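Local coordinates for protein alginase (Pseudoalteromonas, PDB 4Q8K) that probably depolymerises the polysaccharide alginate by beta-elimination, at residues 171-176 and 354-359; 188-193 and 320-325; 283-288 and 299-304. All coordinates share one frame; numbering follows the deposited sequence.

Contact 1: 171-176 and 354-359; sequences VFVPLE and ESKVTM
F172 and V357 form an antiparallel hydrogen-bonded pair, F172 N giving its hydrogen to V357 O at 2.8 Å and V357 N returning one to F172 O at 3.1 Å; both bonds are close to straight. V171 and T358 follow as the non-hydrogen-bonded pair. Past V173, which sits at the N-cap of helix 174-177, direct pairing ends and a bridging water takes over, accepting from L175 N and donating to S355 O.

The two strands are neighbours in the seven-stranded sheet of a concanavalin-like jelly-roll sandwich. Strand 355-368 runs between 169-172 and 204-216, and the side chains of F172 and V357 face the second sheet, where V357 meets N321.

Side-chain contacts form on both faces. On the F172 side, its CG lies anti to the carbonyl carbon (chi1 -58°), which sets the edge of the ring beside a carbonyl oxygen, CD2 3.5 Å from V357 O. M359 crosses this side chain at about a right angle, its SD 4.0 Å from F172 CE2 in an oblique Met-aromatic contact. On the other face the aliphatic part of K356 lies against two valines, its CG 3.7 Å from V171 CG1 and 3.9 Å from V173 CG1. Near the helix, P174 CD rests 3.4 Å from S355 O, while L175 CD1 reaches over the backbone at E354 N.

Contact 2: 188-193 and 320-325; sequences RHEYKV and GNYLQS. With SO4 (sulfate ion), chain D.
R188 holds its guanidinium, tilted, above one face of the Y322 ring while its outer edge holds a sulfate ion. CZ stands 4.2 Å from the ring centroid, 19° off the ring normal, in a cation-pi contact with the two planes 46° apart. NH2 hangs above the phenol end of the ring, 3.3 Å from Y322 CZ. The arginine gets there by a bend at chi3 (59°), which folds its end back across the tyrosine. NH1 bonds to sulfate O3 at 2.9 Å and NH2 to sulfate O4 at 3.2 Å; T181 also binds this ion, which probably comes from the crystallisation liquor.

E157 makes a salt bridge with NH1, whereas E190 OE1 gives a long one and pairs more firmly with K318. The other carboxylate oxygen, E190 OE2, comes within 3.8 Å of Y322 CB, its plane nearly perpendicular to the ring. With an alanine in place of Y322, the R188 guanidinium would probably lose the ring face its cation rests on, and N185 N the phenol oxygen it bonds to.

Beneath these side chains H189 and N321 form an antiparallel hydrogen-bonded pair, with N321 N 2.9 Å from H189 O. G320, just before N321, sits at a corner of the chain opposite E190; a CB there would collide with H189 O, and its backbone angles by themselves call for glycine.

R188 and E190 belong to an R-x-E-x-K stretch, and K318, G320, Y322 and Q324 to a Y-x-K-x-G-x-Y-x-Q one, resembling the signatures that line the cleft in related jelly-roll alginate lyases. Strand 186-193 lies between 154-157 and 321-324 in the larger sheet. N321 points to the opposite side, binding T222 of strand 221-228 and touching P174 of helix 174-177.

Contact 3: 283-288 and 299-304; sequences ETFNLR and TAFGNS
T299 and R288 form an antiparallel hydrogen-bonded pair: R288 N reaches T299 O at 2.9 Å and T299 N reaches R288 O at 2.8 Å. The threonine hydroxyl shares a hydrogen bond with S304 OG and also meets a water that donates to R288 O. Another water, accepting from N286 ND2, donates weakly to T299 O.

At A300 the strands begin to part. Its CA sends a CH toward N286 O at 3.2 Å, and its methyl CB turns inward to touch F285 CD2 at 3.9 Å, with L287 CD1 somewhat farther off.

F301 opens the bend of a type I' turn, with the positive phi this turn requires. Its ring reaches across to F285 and sets its CE2 over the rim of one F285 face. The planes are only 16° apart, yet the rings are slid so that they barely overlap. With F285 CG held between its backbone N and carbonyl carbon (chi1 67°), it is F285 CB that sits over the F301 face in a CH-pi contact, 3.6 Å from F301 CZ. A water bridges the widened backbone gap, accepting from N286 N and, weakly, from F301 N.

G302 completes the bend, and N303 closes it through two backbone bonds with A300 and begins the outer strand 303-308, which S304 continues.

This is the open end of hairpin 284-292/295-300, near the margin of the seven-stranded sheet. Strand 204-216 flanks 284-292 on its other side, E209 holding N286 ND2, while F285 and L287 pack on I224 of strand 221-228 in the facing sheet.

From the N terminus, strand 169-172 meets the late strand 355-368 at contact 1, closing a loop of 177 residues that spans most of the sandwich. Within it, contact 2 joins 188-193 to 320-325 in the other sheet, and contact 3 lies deeper still, a local closure between 283-288 and 299-304; the three are concentric and none cross. Contacts 1 and 2 touch between the sheets, where V173 N lies 3.0 Å from H189 ND1 and S355 OG 3.0 Å from N321 ND2, both probable hydrogen bonds. Contact 3 shares the seven-stranded sheet with contact 1, but their centres are about 19 Å apart.

Contact 1: 171-176 and 354-359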
# COMPACT_ATOMS: atom_id res chain seq x y z
N VAL A 171 1.13 -13.36 -1.85
CA VAL A 171 1.69 -13.13 -0.52
C VAL A 171 2.85 -12.15 -0.61
O VAL A 171 3.84 -12.42 -1.28
CB VAL A 171 2.20 -14.43 0.13
CG1 VAL A 171 3.08 -14.11 1.33
CG2 VAL A 171 1.03 -15.32 0.52
N PHE A 172 2.71 -11.01 0.06
CA PHE A 172 3.73 -9.96 0.02
C PHE A 172 4.48 -9.91 1.33
O PHE A 172 3.91 -9.61 2.38
CB PHE A 172 3.09 -8.60 -0.29
CG PHE A 172 2.33 -8.57 -1.59
CD1 PHE A 172 2.98 -8.35 -2.80
CD2 PHE A 172 0.96 -8.78 -1.62
CE1 PHE A 172 2.29 -8.32 -4.00
CE2 PHE A 172 0.26 -8.76 -2.82
CZ PHE A 172 0.92 -8.53 -4.00
N VAL A 173 5.78 -10.19 1.26
CA VAL A 173 6.62 -10.33 2.45
C VAL A 173 7.89 -9.51 2.29
O VAL A 173 8.93 -10.03 1.88
CB VAL A 173 6.97 -11.80 2.67
CG1 VAL A 173 5.84 -12.52 3.39
CG2 VAL A 173 7.28 -12.48 1.32
N PRO A 174 7.82 -8.21 2.59
CA PRO A 174 8.93 -7.28 2.40
C PRO A 174 10.14 -7.59 3.29
O PRO A 174 11.26 -7.24 2.92
CB PRO A 174 8.31 -5.93 2.76
CG PRO A 174 7.18 -6.27 3.68
CD PRO A 174 6.61 -7.53 3.12
N LEU A 175 9.94 -8.26 4.43
CA LEU A 175 11.08 -8.66 5.26
C LEU A 175 11.93 -9.70 4.56
O LEU A 175 13.09 -9.92 4.93
CB LEU A 175 10.62 -9.21 6.61
CG LEU A 175 9.87 -8.25 7.54
CD1 LEU A 175 9.29 -9.01 8.71
CD2 LEU A 175 10.76 -7.09 7.99
N GLU A 176 11.35 -10.40 3.59
CA GLU A 176 12.07 -11.38 2.78
C GLU A 176 12.50 -10.81 1.42
O GLU A 176 13.64 -10.94 1.01
CB GLU A 176 11.25 -12.66 2.62
CG GLU A 176 10.79 -13.26 3.94
CD GLU A 176 9.81 -14.40 3.79
OE1 GLU A 176 10.11 -15.30 3.00
OE2 GLU A 176 8.75 -14.42 4.44
N GLU A 354 7.49 -9.89 11.64
CA GLU A 354 6.43 -10.48 10.83
C GLU A 354 5.74 -9.35 10.09
O GLU A 354 5.39 -8.34 10.68
CB GLU A 354 5.42 -11.22 11.72
CG GLU A 354 4.35 -12.00 10.95
CD GLU A 354 3.27 -12.56 11.86
OE1 GLU A 354 2.78 -13.67 11.57
OE2 GLU A 354 2.90 -11.90 12.86
N SER A 355 5.57 -9.52 8.78
CA SER A 355 4.79 -8.58 7.98
C SER A 355 4.39 -9.25 6.68
O SER A 355 5.12 -9.20 5.68
CB SER A 355 5.55 -7.29 7.70
OG SER A 355 4.74 -6.38 6.96
N LYS A 356 3.23 -9.90 6.71
CA LYS A 356 2.76 -10.68 5.58
C LYS A 356 1.38 -10.21 5.17
O LYS A 356 0.42 -10.35 5.94
CB LYS A 356 2.72 -12.17 5.93
CG LYS A 356 2.22 -13.05 4.80
CD LYS A 356 1.99 -14.48 5.25
CE LYS A 356 3.31 -15.16 5.56
NZ LYS A 356 3.13 -16.62 5.79
N VAL A 357 1.28 -9.64 3.98
CA VAL A 357 -0.02 -9.27 3.41
C VAL A 357 -0.43 -10.32 2.37
O VAL A 357 0.27 -10.54 1.38
CB VAL A 357 0.00 -7.86 2.78
CG1 VAL A 357 -1.33 -7.55 2.09
CG2 VAL A 357 0.29 -6.81 3.85
N THR A 358 -1.55 -10.98 2.61
CA THR A 358 -2.05 -12.02 1.72
C THR A 358 -3.28 -11.52 1.00
O THR A 358 -4.25 -11.10 1.63
CB THR A 358 -2.41 -13.30 2.50
OG1 THR A 358 -1.26 -13.78 3.21
CG2 THR A 358 -2.90 -14.39 1.56
N MET A 359 -3.26 -11.56 -0.33
CA MET A 359 -4.39 -11.07 -1.10
C MET A 359 -5.01 -12.17 -1.94
O MET A 359 -4.32 -12.87 -2.66
CB MET A 359 -3.96 -9.90 -1.99
CG MET A 359 -3.61 -8.66 -1.23
SD MET A 359 -3.41 -7.23 -2.28
CE MET A 359 -2.62 -6.09 -1.15
O HOH W 1 7.84 -9.71 5.40

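Contact 2: 188-193 and 320-325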
# COMPACT_ATOMS: atom_id res chain seq x y z
N ARG A 188 10.01 -3.07 0.48
CA ARG A 188 8.74 -3.35 -0.18
C ARG A 188 8.69 -4.68 -0.92
O ARG A 188 9.72 -5.24 -1.31
CB ARG A 188 8.34 -2.21 -1.14
CG ARG A 188 9.04 -2.28 -2.49
CD ARG A 188 8.80 -1.04 -3.31
NE ARG A 188 9.25 0.17 -2.63
CZ ARG A 188 9.20 1.39 -3.15
NH1 ARG A 188 8.70 1.59 -4.36
NH2 ARG A 188 9.66 2.42 -2.44
N HIS A 189 7.46 -5.15 -1.10
CA HIS A 189 7.16 -6.28 -1.97
C HIS A 189 5.84 -5.87 -2.63
O HIS A 189 4.81 -5.85 -1.97
CB HIS A 189 6.97 -7.54 -1.17
CG HIS A 189 7.24 -8.80 -1.94
ND1 HIS A 189 6.95 -10.04 -1.45
CD2 HIS A 189 7.76 -8.98 -3.17
CE1 HIS A 189 7.30 -10.96 -2.34
NE2 HIS A 189 7.80 -10.34 -3.39
N GLU A 190 5.89 -5.53 -3.92
CA GLU A 190 4.84 -4.70 -4.50
C GLU A 190 4.75 -4.86 -6.02
O GLU A 190 5.75 -5.15 -6.69
CB GLU A 190 5.20 -3.26 -4.17
CG GLU A 190 4.22 -2.18 -4.55
CD GLU A 190 4.72 -0.83 -4.08
OE1 GLU A 190 5.60 -0.24 -4.75
OE2 GLU A 190 4.24 -0.37 -3.03
N TYR A 191 3.54 -4.68 -6.55
CA TYR A 191 3.34 -4.60 -7.99
C TYR A 191 3.03 -3.16 -8.37
O TYR A 191 2.38 -2.44 -7.60
CB TYR A 191 2.17 -5.48 -8.42
CG TYR A 191 2.44 -6.97 -8.45
CD1 TYR A 191 3.22 -7.53 -9.45
CD2 TYR A 191 1.87 -7.82 -7.51
CE1 TYR A 191 3.44 -8.89 -9.50
CE2 TYR A 191 2.09 -9.18 -7.54
CZ TYR A 191 2.88 -9.71 -8.54
OH TYR A 191 3.11 -11.06 -8.56
N LYS A 192 3.46 -2.74 -9.55
CA LYS A 192 3.19 -1.39 -10.03
C LYS A 192 2.78 -1.38 -11.50
O LYS A 192 3.34 -2.13 -12.30
CB LYS A 192 4.41 -0.49 -9.82
CG LYS A 192 5.68 -1.04 -10.46
CD LYS A 192 6.83 -0.05 -10.40
CE LYS A 192 8.09 -0.65 -11.04
NZ LYS A 192 9.23 0.32 -11.02
N VAL A 193 1.82 -0.55 -11.86
CA VAL A 193 1.48 -0.40 -13.27
C VAL A 193 2.73 0.02 -14.04
O VAL A 193 3.40 0.99 -13.67
CB VAL A 193 0.35 0.63 -13.49
CG1 VAL A 193 0.11 0.87 -14.98
CG2 VAL A 193 -0.94 0.18 -12.79
N GLY A 320 0.45 -4.13 -2.63
CA GLY A 320 1.29 -5.14 -2.01
C GLY A 320 1.57 -4.80 -0.56
O GLY A 320 0.66 -4.54 0.22
N ASN A 321 2.84 -4.78 -0.19
CA ASN A 321 3.18 -4.52 1.19
C ASN A 321 4.46 -3.72 1.20
O ASN A 321 5.55 -4.26 0.98
CB ASN A 321 3.31 -5.85 1.95
CG ASN A 321 3.70 -5.67 3.41
OD1 ASN A 321 4.02 -4.57 3.85
ND2 ASN A 321 3.70 -6.77 4.15
N TYR A 322 4.32 -2.41 1.39
CA TYR A 322 5.45 -1.50 1.49
C TYR A 322 5.64 -1.11 2.95
O TYR A 322 5.00 -0.19 3.44
CB TYR A 322 5.16 -0.26 0.64
CG TYR A 322 6.23 0.79 0.58
CD1 TYR A 322 7.48 0.60 1.16
CD2 TYR A 322 5.99 2.00 -0.07
CE1 TYR A 322 8.45 1.58 1.10
CE2 TYR A 322 6.96 2.99 -0.14
CZ TYR A 322 8.19 2.77 0.45
OH TYR A 322 9.16 3.75 0.38
N LEU A 323 6.52 -1.83 3.64
CA LEU A 323 6.76 -1.67 5.07
C LEU A 323 7.57 -0.41 5.39
O LEU A 323 8.67 -0.22 4.86
CB LEU A 323 7.47 -2.92 5.61
CG LEU A 323 7.59 -3.11 7.13
CD1 LEU A 323 6.21 -3.34 7.75
CD2 LEU A 323 8.53 -4.29 7.43
N GLN A 324 7.00 0.44 6.24
CA GLN A 324 7.53 1.77 6.52
C GLN A 324 8.51 1.71 7.69
O GLN A 324 8.18 1.16 8.73
CB GLN A 324 6.39 2.72 6.87
CG GLN A 324 5.31 2.84 5.78
CD GLN A 324 5.86 3.43 4.48
OE1 GLN A 324 5.96 2.74 3.46
NE2 GLN A 324 6.21 4.71 4.52
N SER A 325 9.70 2.29 7.50
CA SER A 325 10.69 2.29 8.58
C SER A 325 10.46 3.51 9.46
O SER A 325 11.00 4.58 9.20
CB SER A 325 12.11 2.30 8.01
OG SER A 325 13.07 2.17 9.04
S SO4 D . 9.71 5.51 -4.80
O1 SO4 D . 10.51 6.19 -5.82
O2 SO4 D . 8.60 6.38 -4.41
O3 SO4 D . 9.22 4.24 -5.35
O4 SO4 D . 10.54 5.24 -3.63

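Contact 3: 283-288 and 299-304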
# COMPACT_ATOMS: atom_id res chain seq x y z
N GLU A 283 -6.35 -11.12 10.98
CA GLU A 283 -7.70 -10.83 10.50
C GLU A 283 -7.69 -10.46 9.02
O GLU A 283 -6.63 -10.22 8.44
CB GLU A 283 -8.35 -9.75 11.35
CG GLU A 283 -8.75 -10.25 12.73
CD GLU A 283 -9.57 -9.25 13.51
OE1 GLU A 283 -10.49 -9.68 14.24
OE2 GLU A 283 -9.30 -8.03 13.41
N THR A 284 -8.88 -10.43 8.42
CA THR A 284 -9.01 -10.21 6.98
C THR A 284 -10.09 -9.17 6.72
O THR A 284 -11.08 -9.12 7.45
CB THR A 284 -9.39 -11.52 6.26
OG1 THR A 284 -8.39 -12.52 6.49
CG2 THR A 284 -9.55 -11.30 4.75
N PHE A 285 -9.89 -8.33 5.71
CA PHE A 285 -10.91 -7.36 5.32
C PHE A 285 -10.98 -7.25 3.81
O PHE A 285 -10.13 -7.78 3.10
CB PHE A 285 -10.65 -5.99 5.96
CG PHE A 285 -9.39 -5.30 5.46
CD1 PHE A 285 -8.16 -5.58 6.01
CD2 PHE A 285 -9.47 -4.35 4.45
CE1 PHE A 285 -7.01 -4.92 5.55
CE2 PHE A 285 -8.34 -3.69 4.00
CZ PHE A 285 -7.11 -3.98 4.55
N ASN A 286 -12.01 -6.57 3.31
CA ASN A 286 -12.16 -6.36 1.88
C ASN A 286 -11.73 -4.96 1.50
O ASN A 286 -12.14 -3.98 2.14
CB ASN A 286 -13.61 -6.61 1.45
CG ASN A 286 -13.75 -6.76 -0.05
OD1 ASN A 286 -13.45 -7.82 -0.61
ND2 ASN A 286 -14.23 -5.71 -0.72
N LEU A 287 -10.91 -4.86 0.46
CA LEU A 287 -10.43 -3.58 -0.02
C LEU A 287 -10.90 -3.31 -1.44
O LEU A 287 -10.71 -4.13 -2.33
CB LEU A 287 -8.89 -3.52 0.02
CG LEU A 287 -8.26 -2.23 -0.50
CD1 LEU A 287 -8.61 -1.04 0.38
CD2 LEU A 287 -6.74 -2.40 -0.57
N ARG A 288 -11.52 -2.16 -1.66
CA ARG A 288 -11.88 -1.74 -3.01
C ARG A 288 -11.40 -0.31 -3.26
O ARG A 288 -11.77 0.61 -2.54
CB ARG A 288 -13.40 -1.84 -3.25
CG ARG A 288 -13.80 -1.58 -4.70
CD ARG A 288 -15.24 -2.06 -4.98
NE ARG A 288 -15.56 -2.04 -6.41
CZ ARG A 288 -16.24 -1.06 -6.99
NH1 ARG A 288 -16.50 -1.08 -8.30
NH2 ARG A 288 -16.66 -0.04 -6.26
N THR A 299 -12.89 1.81 -0.23
CA THR A 299 -13.86 1.18 0.64
C THR A 299 -13.24 -0.01 1.37
O THR A 299 -12.60 -0.86 0.75
CB THR A 299 -15.09 0.68 -0.14
OG1 THR A 299 -15.71 1.78 -0.82
CG2 THR A 299 -16.10 0.01 0.77
N ALA A 300 -13.42 -0.06 2.69
CA ALA A 300 -12.99 -1.19 3.49
C ALA A 300 -13.79 -1.22 4.78
O ALA A 300 -14.16 -0.16 5.31
CB ALA A 300 -11.49 -1.13 3.77
N PHE A 301 -14.08 -2.42 5.28
CA PHE A 301 -14.90 -2.60 6.48
C PHE A 301 -16.28 -1.96 6.32
O PHE A 301 -16.88 -1.52 7.30
CB PHE A 301 -14.23 -1.99 7.72
CG PHE A 301 -12.85 -2.52 7.99
CD1 PHE A 301 -12.66 -3.65 8.77
CD2 PHE A 301 -11.74 -1.89 7.45
CE1 PHE A 301 -11.38 -4.13 9.03
CE2 PHE A 301 -10.46 -2.37 7.69
CZ PHE A 301 -10.28 -3.49 8.48
N GLY A 302 -16.77 -1.90 5.08
CA GLY A 302 -18.07 -1.30 4.80
C GLY A 302 -18.09 0.22 4.80
O GLY A 302 -19.14 0.84 4.57
N ASN A 303 -16.93 0.83 5.07
CA ASN A 303 -16.79 2.28 5.11
C ASN A 303 -16.15 2.80 3.84
O ASN A 303 -15.16 2.24 3.37
CB ASN A 303 -15.95 2.71 6.31
CG ASN A 303 -16.66 2.50 7.64
OD1 ASN A 303 -16.07 2.01 8.61
ND2 ASN A 303 -17.93 2.88 7.69
N SER A 304 -16.71 3.87 3.28
CA SER A 304 -16.17 4.46 2.06
C SER A 304 -15.82 5.92 2.23
O SER A 304 -16.50 6.66 2.95
CB SER A 304 -17.16 4.32 0.90
OG SER A 304 -17.56 2.99 0.70
O HOH W 2 -14.25 -5.50 4.96
O HOH W 3 -14.57 -3.16 0.35
O HOH W 4 -14.47 2.08 -3.16